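PDB 4NZS: beta-ketothiolase BktB from Ralstonia eutropha, which catalyses the thiolase condensation of acetyl-CoA with propionyl-CoA to beta-ketovaleryl-CoA, or of two acetyl-CoA molecules to acetoacetyl-CoA. Local coordinates for residues 312-317 / 337-342. Numbering follows the deposited sequence.
Sequences LQVSDL and LGLDPA
Val314 makes the closest approaches to 337-342, and it does so with its CG2 methyl. Val314 CG2 lies 3.7 Å from Gly338 O and 3.8 Å from Leu337 O, so it sits against two successive carbonyl oxygens. Val314 CG2 also meets CD2 of Leu339 at 4.2 Å, a loose apolar touch. The bond from CA to CB of Val314 already points toward 337-342. CG2, anti to the backbone N (chi1 of CG1 59°), is the branch that reaches the carbonyls. The contact is small and lies at the surface, and the two loops are joined by van der Waals packing alone.

Polar bonds shape the loop that carries Val314. Asp316 N donates to Gln313 O at 3.1 Å, closing a beta turn roughly of type II, with Val314 and Ser315 at its corners. Ser315 OG bonds back to Val314 O, coming from above the carbonyl plane.

Leu337 also packs on Val300, Thr303 and Lys304 of helix 299-310, while Leu317 leans on Leu381 of strand 379-386. Gly338, with positive phi, ends helix 327-336 in a Schellman motif. The contact thus joins that helix end to the loop between helix 299-310 and strand 319-322, outermost in the mixed sheet within this chain. Both loops fall in the C-terminal thiolase family region.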
loop_
_atom_site.group_PDB
_atom_site.type_symbol
_atom_site.label_atom_id
_atom_site.label_comp_id
_atom_site.label_asym_id
_atom_site.label_seq_id
_atom_site.Cartn_x
_atom_site.Cartn_y
_atom_site.Cartn_z
ATOM N N LEU A 312 44.860 5.604 -29.221
ATOM C CA LEU A 312 44.445 4.794 -30.332
ATOM C C LEU A 312 43.323 5.527 -31.047
ATOM O O LEU A 312 42.873 6.588 -30.602
ATOM C CB LEU A 312 44.093 3.398 -29.826
ATOM C CG LEU A 312 45.169 2.808 -28.885
ATOM C CD1 LEU A 312 44.950 1.306 -28.707
ATOM C CD2 LEU A 312 46.617 3.054 -29.334
ATOM N N GLN A 313 42.909 5.010 -32.187
ATOM C CA GLN A 313 41.953 5.730 -33.002
ATOM C C GLN A 313 40.901 4.771 -33.410
ATOM O O GLN A 313 41.058 3.575 -33.230
ATOM C CB GLN A 313 42.591 6.303 -34.271
ATOM C CG GLN A 313 43.660 7.362 -34.031
ATOM C CD GLN A 313 43.876 8.286 -35.223
ATOM O OE1 GLN A 313 44.753 9.151 -35.194
ATOM N NE2 GLN A 313 43.068 8.122 -36.263
ATOM N N VAL A 314 39.823 5.324 -33.960
ATOM C CA VAL A 314 38.760 4.542 -34.573
ATOM C C VAL A 314 39.354 3.604 -35.613
ATOM O O VAL A 314 40.406 3.893 -36.182
ATOM C CB VAL A 314 37.710 5.464 -35.238
ATOM C CG1 VAL A 314 38.340 6.348 -36.327
ATOM C CG2 VAL A 314 36.532 4.647 -35.780
ATOM N N SER A 315 38.690 2.475 -35.847
ATOM C CA SER A 315 39.201 1.438 -36.751
ATOM C C SER A 315 40.632 0.987 -36.354
ATOM O O SER A 315 41.465 0.640 -37.185
ATOM C CB SER A 315 39.092 1.866 -38.225
ATOM O OG SER A 315 39.897 2.993 -38.515
ATOM N N ASP A 316 40.895 1.045 -35.056
ATOM C CA ASP A 316 41.794 0.121 -34.406
ATOM C C ASP A 316 40.893 -0.966 -33.800
ATOM O O ASP A 316 41.376 -1.793 -33.025
ATOM C CB ASP A 316 42.556 0.781 -33.231
ATOM C CG ASP A 316 43.631 1.767 -33.670
ATOM O OD1 ASP A 316 44.294 1.526 -34.718
ATOM O OD2 ASP A 316 43.818 2.775 -32.929
ATOM N N LEU A 317 39.594 -0.956 -34.127
ATOM C CA LEU A 317 38.585 -1.527 -33.229
ATOM C C LEU A 317 38.023 -2.855 -33.685
ATOM O O LEU A 317 37.090 -2.905 -34.473
ATOM C CB LEU A 317 37.445 -0.536 -33.016
ATOM C CG LEU A 317 37.813 0.668 -32.160
ATOM C CD1 LEU A 317 36.602 1.563 -32.070
ATOM C CD2 LEU A 317 38.297 0.281 -30.771
ATOM N N LEU A 337 30.354 8.470 -35.066
ATOM C CA LEU A 337 31.680 7.846 -34.977
ATOM C C LEU A 337 32.162 7.048 -36.212
ATOM O O LEU A 337 33.265 6.511 -36.213
ATOM C CB LEU A 337 31.714 6.888 -33.782
ATOM C CG LEU A 337 31.487 7.516 -32.406
ATOM C CD1 LEU A 337 31.461 6.434 -31.327
ATOM C CD2 LEU A 337 32.531 8.577 -32.106
ATOM N N GLY A 338 31.367 6.946 -37.263
ATOM C CA GLY A 338 31.762 6.138 -38.405
ATOM C C GLY A 338 32.313 4.814 -37.912
ATOM O O GLY A 338 33.518 4.540 -38.003
ATOM N N LEU A 339 31.430 4.017 -37.325
ATOM C CA LEU A 339 31.779 2.666 -36.901
ATOM C C LEU A 339 31.346 1.726 -37.980
ATOM O O LEU A 339 30.478 2.061 -38.782
ATOM C CB LEU A 339 31.071 2.318 -35.602
ATOM C CG LEU A 339 31.246 3.350 -34.499
ATOM C CD1 LEU A 339 30.592 2.824 -33.237
ATOM C CD2 LEU A 339 32.719 3.665 -34.256
ATOM N N ASP A 340 31.946 0.555 -38.029
ATOM C CA ASP A 340 31.515 -0.400 -39.029
ATOM C C ASP A 340 30.380 -1.303 -38.507
ATOM O O ASP A 340 30.591 -2.133 -37.628
ATOM C CB ASP A 340 32.656 -1.255 -39.536
ATOM C CG ASP A 340 32.192 -2.198 -40.596
ATOM O OD1 ASP A 340 31.621 -1.701 -41.597
ATOM O OD2 ASP A 340 32.328 -3.418 -40.404
ATOM N N PRO A 341 29.180 -1.160 -39.070
ATOM C CA PRO A 341 28.018 -1.847 -38.531
ATOM C C PRO A 341 28.240 -3.264 -37.992
ATOM O O PRO A 341 27.714 -3.596 -36.917
ATOM C CB PRO A 341 27.065 -1.854 -39.715
ATOM C CG PRO A 341 27.337 -0.530 -40.364
ATOM C CD PRO A 341 28.814 -0.290 -40.204
ATOM N N ALA A 342 29.008 -4.088 -38.703
ATOM C CA ALA A 342 29.126 -5.503 -38.339
ATOM C C ALA A 342 30.214 -5.775 -37.318
ATOM O O ALA A 342 30.448 -6.915 -36.959
ATOM C CB ALA A 342 29.349 -6.351 -39.579
#